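Local coordinates for protein RavA (Legionella pneumophila str. Paris, PDB 6WO6) that is a Legionella effector, probably acting in host-cell invasion, of uncertain molecular activity, whose elongated fold is built from helices without strands, at residues 101-106 and 141-146; 133-138 and 201-206; 256-261 and 288-293. The protein carries 2 engineered substitutions. All blocks are in the same frame, centred on the assembly; numbering follows the deposited sequence.

Contact 1: 101-106 and 141-146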
ATOM      1  N   ASN A 101       3.227   5.291 -14.463  1.00 96.51           N
ATOM      2  CA  ASN A 101       2.874   6.495 -13.710  1.00 94.86           C
ATOM      3  C   ASN A 101       1.388   6.792 -13.862  1.00 91.66           C
ATOM      4  O   ASN A 101       0.988   7.618 -14.696  1.00 94.63           O
ATOM      5  CB  ASN A 101       3.718   7.687 -14.164  1.00 98.10           C
ATOM      6  CG  ASN A 101       5.203   7.470 -13.934  1.00101.33           C
ATOM      7  OD1 ASN A 101       5.603   6.807 -12.977  1.00100.11           O
ATOM      8  ND2 ASN A 101       6.027   8.031 -14.811  1.00105.36           N
ATOM      9  N   PRO A 102       0.536   6.138 -13.066  1.00 86.30           N
ATOM     10  CA  PRO A 102      -0.893   6.499 -13.091  1.00 83.68           C
ATOM     11  C   PRO A 102      -1.164   7.855 -12.462  1.00 83.58           C
ATOM     12  O   PRO A 102      -2.057   8.589 -12.915  1.00 83.75           O
ATOM     13  CB  PRO A 102      -1.556   5.360 -12.300  1.00 81.77           C
ATOM     14  CG  PRO A 102      -0.515   4.274 -12.201  1.00 82.70           C
ATOM     15  CD  PRO A 102       0.799   4.978 -12.203  1.00 83.54           C
ATOM     16  N   HIS A 103      -0.412   8.201 -11.413  1.00 83.66           N
ATOM     17  CA  HIS A 103      -0.540   9.515 -10.800  1.00 83.50           C
ATOM     18  C   HIS A 103      -0.324  10.627 -11.813  1.00 88.12           C
ATOM     19  O   HIS A 103      -0.935  11.693 -11.702  1.00 88.12           O
ATOM     20  CB  HIS A 103       0.458   9.653  -9.651  1.00 80.86           C
ATOM     21  CG  HIS A 103       1.887   9.588 -10.089  1.00 81.66           C
ATOM     22  ND1 HIS A 103       2.545   8.397 -10.304  1.00 82.05           N
ATOM     23  CD2 HIS A 103       2.780  10.567 -10.366  1.00 83.50           C
ATOM     24  CE1 HIS A 103       3.784   8.644 -10.689  1.00 84.69           C
ATOM     25  NE2 HIS A 103       3.952   9.954 -10.734  1.00 85.28           N
ATOM     26  N   SER A 104       0.548  10.403 -12.801  1.00 92.18           N
ATOM     27  CA  SER A 104       0.723  11.381 -13.869  1.00 95.58           C
ATOM     28  C   SER A 104      -0.580  11.590 -14.626  1.00 95.74           C
ATOM     29  O   SER A 104      -1.012  12.728 -14.844  1.00 96.38           O
ATOM     30  CB  SER A 104       1.835  10.931 -14.821  1.00 98.70           C
ATOM     31  OG  SER A 104       3.109  11.030 -14.210  1.00100.20           O
ATOM     32  N   MET A 105      -1.229  10.494 -15.023  1.00 95.21           N
ATOM     33  CA  MET A 105      -2.510  10.596 -15.713  1.00 96.27           C
ATOM     34  C   MET A 105      -3.541  11.327 -14.862  1.00 91.41           C
ATOM     35  O   MET A 105      -4.353  12.101 -15.386  1.00 93.07           O
ATOM     36  CB  MET A 105      -3.001   9.198 -16.091  1.00 99.69           C
ATOM     37  CG  MET A 105      -4.498   9.078 -16.287  1.00103.15           C
ATOM     38  SD  MET A 105      -4.966   7.462 -16.931  1.00106.68           S
ATOM     39  CE  MET A 105      -3.749   6.413 -16.134  1.00107.23           C
ATOM     40  N   ILE A 106      -3.517  11.112 -13.545  1.00 85.14           N
ATOM     41  CA  ILE A 106      -4.481  11.799 -12.689  1.00 78.56           C
ATOM     42  C   ILE A 106      -4.141  13.283 -12.554  1.00 80.15           C
ATOM     43  O   ILE A 106      -5.041  14.127 -12.457  1.00 79.09           O
ATOM     44  CB  ILE A 106      -4.566  11.093 -11.321  1.00 72.34           C
ATOM     45  CG1 ILE A 106      -5.073   9.662 -11.517  1.00 71.30           C
ATOM     46  CG2 ILE A 106      -5.453  11.866 -10.352  1.00 68.41           C
ATOM     47  CD1 ILE A 106      -5.771   9.080 -10.316  1.00 70.34           C
ATOM     48  N   THR A 141       3.197   4.360  -6.547  1.00 60.65           N
ATOM     49  CA  THR A 141       3.888   5.053  -7.634  1.00 61.67           C
ATOM     50  C   THR A 141       3.930   6.572  -7.496  1.00 62.58           C
ATOM     51  O   THR A 141       4.758   7.207  -8.157  1.00 64.13           O
ATOM     52  CB  THR A 141       3.251   4.699  -8.985  1.00 61.83           C
ATOM     53  OG1 THR A 141       1.958   5.307  -9.083  1.00 62.55           O
ATOM     54  CG2 THR A 141       3.113   3.190  -9.130  1.00 60.11           C
ATOM     55  N   THR A 142       3.082   7.173  -6.667  1.00 62.03           N
ATOM     56  CA  THR A 142       3.029   8.635  -6.594  1.00 64.37           C
ATOM     57  C   THR A 142       4.201   9.174  -5.779  1.00 68.86           C
ATOM     58  O   THR A 142       4.429   8.715  -4.655  1.00 70.39           O
ATOM     59  CB  THR A 142       1.724   9.103  -5.961  1.00 62.27           C
ATOM     60  OG1 THR A 142       0.614   8.535  -6.668  1.00 63.23           O
ATOM     61  CG2 THR A 142       1.632  10.620  -5.993  1.00 61.78           C
ATOM     62  N   PRO A 143       4.954  10.144  -6.302  1.00 71.64           N
ATOM     63  CA  PRO A 143       5.972  10.808  -5.482  1.00 73.75           C
ATOM     64  C   PRO A 143       5.335  11.543  -4.312  1.00 77.67           C
ATOM     65  O   PRO A 143       4.138  11.840  -4.304  1.00 78.68           O
ATOM     66  CB  PRO A 143       6.639  11.787  -6.457  1.00 74.25           C
ATOM     67  CG  PRO A 143       6.341  11.236  -7.815  1.00 74.27           C
ATOM     68  CD  PRO A 143       4.986  10.600  -7.700  1.00 72.70           C
ATOM     69  N   ALA A 144       6.161  11.839  -3.305  1.00 80.58           N
ATOM     70  CA  ALA A 144       5.646  12.470  -2.093  1.00 81.01           C
ATOM     71  C   ALA A 144       5.160  13.889  -2.363  1.00 85.31           C
ATOM     72  O   ALA A 144       4.107  14.294  -1.857  1.00 83.59           O
ATOM     73  CB  ALA A 144       6.718  12.464  -1.004  1.00 79.95           C
ATOM     74  N   GLN A 145       5.910  14.652  -3.164  1.00 90.81           N
ATOM     75  CA  GLN A 145       5.548  16.043  -3.433  1.00 94.29           C
ATOM     76  C   GLN A 145       4.146  16.142  -4.018  1.00 92.05           C
ATOM     77  O   GLN A 145       3.342  16.984  -3.599  1.00 92.47           O
ATOM     78  CB  GLN A 145       6.568  16.679  -4.381  1.00100.49           C
ATOM     79  CG  GLN A 145       8.024  16.482  -3.978  1.00105.89           C
ATOM     80  CD  GLN A 145       8.613  15.195  -4.524  1.00108.15           C
ATOM     81  OE1 GLN A 145       8.957  14.286  -3.766  1.00106.72           O
ATOM     82  NE2 GLN A 145       8.735  15.112  -5.844  1.00110.51           N
ATOM     83  N   ASP A 146       3.833  15.285  -4.985  1.00 88.11           N
ATOM     84  CA  ASP A 146       2.528  15.279  -5.629  1.00 85.08           C
ATOM     85  C   ASP A 146       1.461  14.571  -4.805  1.00 79.57           C
ATOM     86  O   ASP A 146       0.289  14.586  -5.198  1.00 77.83           O
ATOM     87  CB  ASP A 146       2.641  14.616  -7.002  1.00 86.47           C
ATOM     88  CG  ASP A 146       3.761  15.200  -7.839  1.00 89.79           C
ATOM     89  OD1 ASP A 146       3.952  16.435  -7.803  1.00 91.67           O
ATOM     90  OD2 ASP A 146       4.455  14.423  -8.529  1.00 90.42           O
TER
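His103, in the first turn of helix 102-107, lies against Thr141, Thr142 and Pro143, where the chain turns out of the C-terminal end of helix 131-141. In this all-helical fold the loop linking helix 131-141 to helix 147-157 packs on that first turn, and the CA atoms of His103 and Thr142 come within 5.6 Å. The evidence for CH-pi packing is on one face of the imidazole: Thr142 CA lies 3.9 Å from the ring centroid, 20° off the normal, and Pro143 CD lies 3.6 Å from it. Both carbons are displaced toward the rim, Pro143 CD nearest NE2. His103 reaches this place with CG between its own N and carbonyl carbon (chi1 64°), which turns the ring toward the loop. Thr142 runs past it in the opposite direction, with its hydroxyl near His103 CB. That hydroxyl is hydrogen-bonded to the carbonyl oxygen of Leu138, one turn back. Val150 of helix 147-157 touches both His103 and Thr142 and adds apolar cover. Pro102 crosses Thr141 at about a right angle, its CD 3.3 Å from Thr141 OG1. The polar link between the segments is slight: Thr141 OG1, which also has a weak hydrogen bond with the carbonyl oxygen of Arg137, forms a weak one of 3.4 Å with His103 ND1, in which either could donate.

Contact 2: 133-138 and 201-206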
ATOM      1  N   ALA A 133      -7.227  -1.750  -4.621  1.00 48.61           N
ATOM      2  CA  ALA A 133      -6.132  -2.002  -5.552  1.00 49.35           C
ATOM      3  C   ALA A 133      -5.600  -0.703  -6.146  1.00 52.32           C
ATOM      4  O   ALA A 133      -4.380  -0.492  -6.208  1.00 53.71           O
ATOM      5  CB  ALA A 133      -6.591  -2.951  -6.660  1.00 49.23           C
ATOM      6  N   ILE A 134      -6.501   0.185  -6.578  1.00 52.26           N
ATOM      7  CA  ILE A 134      -6.071   1.434  -7.198  1.00 52.16           C
ATOM      8  C   ILE A 134      -5.408   2.341  -6.168  1.00 50.58           C
ATOM      9  O   ILE A 134      -4.412   3.011  -6.464  1.00 51.75           O
ATOM     10  CB  ILE A 134      -7.257   2.134  -7.888  1.00 53.66           C
ATOM     11  CG1 ILE A 134      -7.824   1.259  -9.010  1.00 55.06           C
ATOM     12  CG2 ILE A 134      -6.826   3.478  -8.451  1.00 55.01           C
ATOM     13  CD1 ILE A 134      -9.040   1.853  -9.692  1.00 52.86           C
ATOM     14  N   ALA A 135      -5.943   2.376  -4.944  1.00 48.36           N
ATOM     15  CA  ALA A 135      -5.321   3.183  -3.901  1.00 47.98           C
ATOM     16  C   ALA A 135      -3.921   2.674  -3.580  1.00 49.80           C
ATOM     17  O   ALA A 135      -2.989   3.468  -3.397  1.00 50.71           O
ATOM     18  CB  ALA A 135      -6.200   3.193  -2.650  1.00 46.37           C
ATOM     19  N   LEU A 136      -3.748   1.349  -3.529  1.00 49.83           N
ATOM     20  CA  LEU A 136      -2.427   0.776  -3.303  1.00 49.55           C
ATOM     21  C   LEU A 136      -1.470   1.149  -4.427  1.00 52.09           C
ATOM     22  O   LEU A 136      -0.322   1.534  -4.180  1.00 54.33           O
ATOM     23  CB  LEU A 136      -2.533  -0.742  -3.173  1.00 49.69           C
ATOM     24  CG  LEU A 136      -1.215  -1.494  -2.982  1.00 50.43           C
ATOM     25  CD1 LEU A 136      -0.784  -1.477  -1.524  1.00 49.10           C
ATOM     26  CD2 LEU A 136      -1.320  -2.917  -3.502  1.00 51.75           C
ATOM     27  N   ARG A 137      -1.931   1.044  -5.677  1.00 52.61           N
ATOM     28  CA  ARG A 137      -1.071   1.377  -6.808  1.00 54.44           C
ATOM     29  C   ARG A 137      -0.655   2.844  -6.773  1.00 54.43           C
ATOM     30  O   ARG A 137       0.516   3.177  -7.008  1.00 55.10           O
ATOM     31  CB  ARG A 137      -1.786   1.055  -8.120  1.00 56.90           C
ATOM     32  CG  ARG A 137      -0.893   1.132  -9.341  1.00 61.74           C
ATOM     33  CD  ARG A 137      -0.132  -0.167  -9.548  1.00 66.91           C
ATOM     34  NE  ARG A 137       0.962  -0.016 -10.503  1.00 72.99           N
ATOM     35  CZ  ARG A 137       0.802   0.063 -11.821  1.00 77.78           C
ATOM     36  NH1 ARG A 137      -0.415   0.014 -12.351  1.00 77.31           N
ATOM     37  NH2 ARG A 137       1.859   0.199 -12.610  1.00 81.37           N
ATOM     38  N   LEU A 138      -1.604   3.736  -6.477  1.00 53.65           N
ATOM     39  CA  LEU A 138      -1.288   5.159  -6.415  1.00 54.54           C
ATOM     40  C   LEU A 138      -0.321   5.459  -5.277  1.00 56.33           C
ATOM     41  O   LEU A 138       0.606   6.258  -5.442  1.00 58.16           O
ATOM     42  CB  LEU A 138      -2.569   5.980  -6.266  1.00 53.49           C
ATOM     43  CG  LEU A 138      -3.530   5.983  -7.459  1.00 53.76           C
ATOM     44  CD1 LEU A 138      -4.721   6.891  -7.191  1.00 52.08           C
ATOM     45  CD2 LEU A 138      -2.807   6.400  -8.735  1.00 55.52           C
ATOM     46  N   ILE A 201      -3.631  -3.249   7.471  1.00 49.41           N
ATOM     47  CA  ILE A 201      -3.947  -4.574   6.945  1.00 50.44           C
ATOM     48  C   ILE A 201      -4.427  -4.482   5.499  1.00 54.74           C
ATOM     49  O   ILE A 201      -4.003  -5.262   4.638  1.00 54.50           O
ATOM     50  CB  ILE A 201      -4.980  -5.272   7.847  1.00 47.33           C
ATOM     51  CG1 ILE A 201      -4.362  -5.577   9.215  1.00 43.72           C
ATOM     52  CG2 ILE A 201      -5.497  -6.545   7.192  1.00 46.92           C
ATOM     53  CD1 ILE A 201      -5.332  -6.165  10.209  1.00 43.91           C
ATOM     54  N   GLU A 202      -5.316  -3.523   5.211  1.00 58.58           N
ATOM     55  CA  GLU A 202      -5.861  -3.384   3.863  1.00 60.15           C
ATOM     56  C   GLU A 202      -4.774  -3.108   2.834  1.00 58.71           C
ATOM     57  O   GLU A 202      -4.892  -3.537   1.680  1.00 61.04           O
ATOM     58  CB  GLU A 202      -6.907  -2.266   3.828  1.00 62.35           C
ATOM     59  CG  GLU A 202      -8.344  -2.746   3.963  1.00 67.61           C
ATOM     60  CD  GLU A 202      -9.350  -1.607   3.893  1.00 71.17           C
ATOM     61  OE1 GLU A 202      -8.919  -0.435   3.844  1.00 71.68           O
ATOM     62  OE2 GLU A 202     -10.570  -1.883   3.889  1.00 72.53           O
ATOM     63  N   PHE A 203      -3.715  -2.404   3.225  1.00 54.33           N
ATOM     64  CA  PHE A 203      -2.640  -2.017   2.320  1.00 52.16           C
ATOM     65  C   PHE A 203      -1.307  -2.607   2.763  1.00 49.67           C
ATOM     66  O   PHE A 203      -0.270  -1.944   2.714  1.00 48.99           O
ATOM     67  CB  PHE A 203      -2.543  -0.497   2.213  1.00 53.08           C
ATOM     68  CG  PHE A 203      -3.796   0.158   1.702  1.00 54.94           C
ATOM     69  CD1 PHE A 203      -4.106   0.136   0.349  1.00 56.08           C
ATOM     70  CD2 PHE A 203      -4.662   0.803   2.572  1.00 54.85           C
ATOM     71  CE1 PHE A 203      -5.262   0.742  -0.123  1.00 55.85           C
ATOM     72  CE2 PHE A 203      -5.816   1.410   2.108  1.00 54.18           C
ATOM     73  CZ  PHE A 203      -6.117   1.379   0.758  1.00 54.96           C
ATOM     74  N   ALA A 204      -1.322  -3.875   3.185  1.00 48.90           N
ATOM     75  CA  ALA A 204      -0.130  -4.503   3.751  1.00 45.53           C
ATOM     76  C   ALA A 204       1.019  -4.597   2.754  1.00 47.91           C
ATOM     77  O   ALA A 204       2.183  -4.637   3.176  1.00 49.20           O
ATOM     78  CB  ALA A 204      -0.471  -5.897   4.278  1.00 41.87           C
ATOM     79  N   SER A 205       0.724  -4.626   1.450  1.00 49.36           N
ATOM     80  CA  SER A 205       1.790  -4.678   0.453  1.00 53.76           C
ATOM     81  C   SER A 205       2.739  -3.495   0.580  1.00 52.65           C
ATOM     82  O   SER A 205       3.917  -3.603   0.220  1.00 53.52           O
ATOM     83  CB  SER A 205       1.201  -4.724  -0.955  1.00 60.38           C
ATOM     84  OG  SER A 205       0.229  -5.746  -1.069  1.00 65.45           O
ATOM     85  N   LEU A 206       2.250  -2.363   1.095  1.00 51.53           N
ATOM     86  CA  LEU A 206       3.095  -1.190   1.281  1.00 51.38           C
ATOM     87  C   LEU A 206       4.247  -1.444   2.245  1.00 54.30           C
ATOM     88  O   LEU A 206       5.240  -0.708   2.212  1.00 56.24           O
ATOM     89  CB  LEU A 206       2.259  -0.011   1.781  1.00 46.98           C
ATOM     90  CG  LEU A 206       1.282   0.590   0.776  1.00 45.65           C
ATOM     91  CD1 LEU A 206       0.604   1.816   1.364  1.00 44.66           C
ATOM     92  CD2 LEU A 206       2.012   0.934  -0.509  1.00 46.81           C
TER
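This is an apolar, buried contact between a helix flank and a turn, in which Ala135 and Leu136 of helix 131-141 meet Phe203, Ser205 and Leu206 where the chain leaves helix 197-202. It lies near the middle of the elongated chain, its centre about 3 Å from the chain centre. Phe203 is the first residue beyond that helix to leave helical backbone angles, and the 3-10 segment beginning at Ala204 carries the chain onward; a backbone bond from Leu206 N to Phe203 O (3.0 Å) closes this turn. The backbones come closest at Leu136 CA and Phe203 CA, 6.3 Å apart. No hydrogen bond crosses between the segments, so the evidence for association is side-chain packing. The Phe203 ring meets the helix with its CD1-CE1 side. Leu136 CB lies in the ring plane at its edge, 4.0 Å from Phe203 CD1, while Ala135 CB approaches obliquely, 3.6 Å from Phe203 CE1. Leu136 extends away from its own backbone N (chi1 178°), which carries its branched end past the ring to the 3-10 turn. There Leu136 CD1 meets both Leu206 CG, at 3.7 Å, and Ser205 CB, at 3.8 Å, and Leu136 CD2 adds a contact to Ser205 CB at 4.0 Å. Leu136 and Leu206 run past each other in opposite directions. Helix 162-181 also packs here: its Val167 touches Ala135, and His169 and Ala170 touch Phe203. Helix 131-141 also extends the packing lengthwise, with Val132 against Phe203 and with Ala139 and Glu140 against Leu206.

Contact 3: 256-261 and 288-293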
ATOM      1  N   ALA A 256      14.005  -9.066  23.493  1.00 50.30           N
ATOM      2  CA  ALA A 256      14.575 -10.069  24.390  1.00 48.50           C
ATOM      3  C   ALA A 256      16.041  -9.780  24.686  1.00 49.90           C
ATOM      4  O   ALA A 256      16.494  -9.935  25.827  1.00 49.37           O
ATOM      5  CB  ALA A 256      14.420 -11.466  23.787  1.00 44.98           C
ATOM      6  N   LEU A 257      16.801  -9.361  23.670  1.00 50.64           N
ATOM      7  CA  LEU A 257      18.215  -9.061  23.874  1.00 51.72           C
ATOM      8  C   LEU A 257      18.399  -7.865  24.794  1.00 54.73           C
ATOM      9  O   LEU A 257      19.304  -7.858  25.639  1.00 57.31           O
ATOM     10  CB  LEU A 257      18.906  -8.807  22.535  1.00 50.57           C
ATOM     11  CG  LEU A 257      20.347  -8.300  22.641  1.00 49.29           C
ATOM     12  CD1 LEU A 257      21.232  -9.324  23.331  1.00 47.48           C
ATOM     13  CD2 LEU A 257      20.900  -7.939  21.272  1.00 49.73           C
ATOM     14  N   ARG A 258      17.565  -6.831  24.637  1.00 53.42           N
ATOM     15  CA  ARG A 258      17.637  -5.702  25.560  1.00 52.18           C
ATOM     16  C   ARG A 258      17.319  -6.138  26.986  1.00 54.81           C
ATOM     17  O   ARG A 258      17.983  -5.705  27.939  1.00 58.15           O
ATOM     18  CB  ARG A 258      16.694  -4.585  25.117  1.00 50.06           C
ATOM     19  CG  ARG A 258      16.335  -3.624  26.237  1.00 51.27           C
ATOM     20  CD  ARG A 258      16.258  -2.193  25.751  1.00 54.22           C
ATOM     21  NE  ARG A 258      15.753  -1.302  26.790  1.00 60.42           N
ATOM     22  CZ  ARG A 258      15.660   0.017  26.665  1.00 65.51           C
ATOM     23  NH1 ARG A 258      16.047   0.608  25.542  1.00 65.84           N
ATOM     24  NH2 ARG A 258      15.182   0.745  27.663  1.00 69.51           N
ATOM     25  N   ARG A 259      16.310  -6.999  27.154  1.00 54.39           N
ATOM     26  CA  ARG A 259      16.013  -7.518  28.487  1.00 57.42           C
ATOM     27  C   ARG A 259      17.206  -8.278  29.057  1.00 57.47           C
ATOM     28  O   ARG A 259      17.537  -8.140  30.240  1.00 57.59           O
ATOM     29  CB  ARG A 259      14.778  -8.419  28.444  1.00 59.61           C
ATOM     30  CG  ARG A 259      13.960  -8.402  29.728  1.00 64.75           C
ATOM     31  CD  ARG A 259      13.163  -9.683  29.924  1.00 70.52           C
ATOM     32  NE  ARG A 259      13.695 -10.472  31.034  1.00 76.81           N
ATOM     33  CZ  ARG A 259      13.066 -11.499  31.601  1.00 80.66           C
ATOM     34  NH1 ARG A 259      11.868 -11.872  31.166  1.00 82.07           N
ATOM     35  NH2 ARG A 259      13.636 -12.151  32.608  1.00 82.11           N
ATOM     36  N   ASP A 260      17.861  -9.088  28.221  1.00 56.80           N
ATOM     37  CA  ASP A 260      19.038  -9.836  28.655  1.00 57.98           C
ATOM     38  C   ASP A 260      20.152  -8.897  29.098  1.00 56.95           C
ATOM     39  O   ASP A 260      20.776  -9.107  30.147  1.00 58.41           O
ATOM     40  CB  ASP A 260      19.512 -10.743  27.517  1.00 61.26           C
ATOM     41  CG  ASP A 260      20.428 -11.854  27.989  1.00 67.69           C
ATOM     42  OD1 ASP A 260      20.627 -11.996  29.216  1.00 71.43           O
ATOM     43  OD2 ASP A 260      20.946 -12.592  27.124  1.00 68.77           O
ATOM     44  N   ILE A 261      20.410  -7.851  28.310  1.00 54.29           N
ATOM     45  CA  ILE A 261      21.437  -6.872  28.659  1.00 52.94           C
ATOM     46  C   ILE A 261      21.120  -6.229  30.000  1.00 55.86           C
ATOM     47  O   ILE A 261      21.989  -6.100  30.872  1.00 57.14           O
ATOM     48  CB  ILE A 261      21.565  -5.811  27.552  1.00 52.14           C
ATOM     49  CG1 ILE A 261      22.103  -6.433  26.265  1.00 53.35           C
ATOM     50  CG2 ILE A 261      22.461  -4.671  28.004  1.00 53.35           C
ATOM     51  CD1 ILE A 261      22.199  -5.451  25.121  1.00 54.66           C
ATOM     52  N   ALA A 288      23.679  -4.199  17.504  1.00 47.92           N
ATOM     53  CA  ALA A 288      24.776  -3.548  18.215  1.00 50.62           C
ATOM     54  C   ALA A 288      24.398  -2.154  18.699  1.00 53.09           C
ATOM     55  O   ALA A 288      24.940  -1.681  19.707  1.00 54.16           O
ATOM     56  CB  ALA A 288      26.010  -3.484  17.316  1.00 52.56           C
ATOM     57  N   ILE A 289      23.461  -1.493  18.009  1.00 52.97           N
ATOM     58  CA  ILE A 289      23.043  -0.143  18.375  1.00 53.87           C
ATOM     59  C   ILE A 289      22.562  -0.072  19.819  1.00 54.89           C
ATOM     60  O   ILE A 289      22.583   1.002  20.428  1.00 58.77           O
ATOM     61  CB  ILE A 289      21.949   0.346  17.401  1.00 52.29           C
ATOM     62  CG1 ILE A 289      21.721   1.853  17.545  1.00 53.14           C
ATOM     63  CG2 ILE A 289      20.651  -0.413  17.626  1.00 49.55           C
ATOM     64  CD1 ILE A 289      20.658   2.393  16.618  1.00 53.83           C
ATOM     65  N   LEU A 290      22.151  -1.205  20.392  1.00 52.31           N
ATOM     66  CA  LEU A 290      21.661  -1.207  21.765  1.00 53.05           C
ATOM     67  C   LEU A 290      22.764  -0.921  22.776  1.00 56.78           C
ATOM     68  O   LEU A 290      22.482  -0.383  23.852  1.00 60.51           O
ATOM     69  CB  LEU A 290      21.008  -2.553  22.082  1.00 49.75           C
ATOM     70  CG  LEU A 290      19.583  -2.770  21.585  1.00 45.90           C
ATOM     71  CD1 LEU A 290      19.154  -4.207  21.809  1.00 44.08           C
ATOM     72  CD2 LEU A 290      18.652  -1.818  22.304  1.00 46.96           C
ATOM     73  N   PHE A 291      24.017  -1.255  22.457  1.00 55.95           N
ATOM     74  CA  PHE A 291      25.025  -1.377  23.510  1.00 55.80           C
ATOM     75  C   PHE A 291      25.615  -0.056  24.012  1.00 58.49           C
ATOM     76  O   PHE A 291      25.717   0.120  25.233  1.00 58.61           O
ATOM     77  CB  PHE A 291      26.143  -2.315  23.050  1.00 55.12           C
ATOM     78  CG  PHE A 291      25.758  -3.762  23.092  1.00 53.51           C
ATOM     79  CD1 PHE A 291      25.028  -4.330  22.060  1.00 52.98           C
ATOM     80  CD2 PHE A 291      26.101  -4.549  24.175  1.00 54.41           C
ATOM     81  CE1 PHE A 291      24.664  -5.661  22.101  1.00 53.40           C
ATOM     82  CE2 PHE A 291      25.738  -5.881  24.225  1.00 54.93           C
ATOM     83  CZ  PHE A 291      25.021  -6.440  23.188  1.00 54.24           C
ATOM     84  N   PRO A 292      26.028   0.882  23.147  1.00 61.04           N
ATOM     85  CA  PRO A 292      26.619   2.126  23.681  1.00 62.59           C
ATOM     86  C   PRO A 292      25.707   2.881  24.635  1.00 66.27           C
ATOM     87  O   PRO A 292      26.184   3.409  25.646  1.00 69.42           O
ATOM     88  CB  PRO A 292      26.917   2.939  22.415  1.00 63.51           C
ATOM     89  CG  PRO A 292      27.108   1.916  21.358  1.00 64.05           C
ATOM     90  CD  PRO A 292      26.107   0.842  21.674  1.00 61.72           C
ATOM     91  N   GLU A 293      24.404   2.944  24.350  1.00 67.27           N
ATOM     92  CA  GLU A 293      23.481   3.642  25.241  1.00 69.36           C
ATOM     93  C   GLU A 293      23.323   2.901  26.564  1.00 65.36           C
ATOM     94  O   GLU A 293      23.527   3.473  27.640  1.00 65.95           O
ATOM     95  CB  GLU A 293      22.119   3.811  24.564  1.00 73.75           C
ATOM     96  CG  GLU A 293      21.750   5.249  24.243  1.00 81.66           C
ATOM     97  CD  GLU A 293      22.085   5.630  22.813  1.00 86.60           C
ATOM     98  OE1 GLU A 293      21.751   6.763  22.406  1.00 89.73           O
ATOM     99  OE2 GLU A 293      22.676   4.795  22.093  1.00 86.84           O
TER
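The Phe291 ring carries the Ile261 CD1 methyl over one face, 3.8 Å from the centroid and 20° off the normal, which meets the geometry of a CH-pi contact. The methyl stands 3.5 Å above the plane, displaced toward the rim, and its nearest ring atom is CZ at 3.6 Å. At the edge, in plane, lies the carbonyl oxygen of Ala288, from the ring's own segment; Leu257 CD2 comes in obliquely, 4.5 Å from Phe291 CE1. Ile261 puts CG1 opposite its carbonyl carbon (chi1 -66°) and extends onward (chi2 178°), so that CD1, at the far end of the chain, does the touching. Leu290 fills the neighbouring position: its CD1 lies 4.2 Å from Leu257 CD2 and 4.1 Å from Arg258 CB, while Ile261 CD1 is a looser neighbour of Leu290 CB. Arg258 adds only its CB; its NE forms a salt bridge with Glu262, and its NH1 makes weak hydrogen bonds to the carbonyl oxygens of Ala222 and Leu223. No hydrogen bond spans the two segments, and the contact is apolar helix packing. Three further helices border it: helix 214-224 places Ala222 and Leu223 against Leu290, helix 281-286 contributes Leu283 to Leu257 and Cys284 to Phe291, and helix 311-327 sets Ile324 against Phe291, so helix 246-265 meets helix 290-294 within a small helical cluster.

Overall arrangement
Contacts 1 and 2 pack directly against each other, with centres 14 Å apart and segments that alternate along the chain. Helix 131-141 is common to both: its middle serves contact 2 and its C-terminal end leads into contact 1. They meet through Leu138, whose CD2 is 3.9 Å from Pro102 CB and whose CD1 is 4.0 Å from Ile106 CD1. Contact 3 is separate and comes later in sequence. Its centre lies about 35 Å from that of contact 2 and 41 Å from that of contact 1, and nearest atoms stay about 21 Å and 25 Å away, consistent with the elongated shape of the chain.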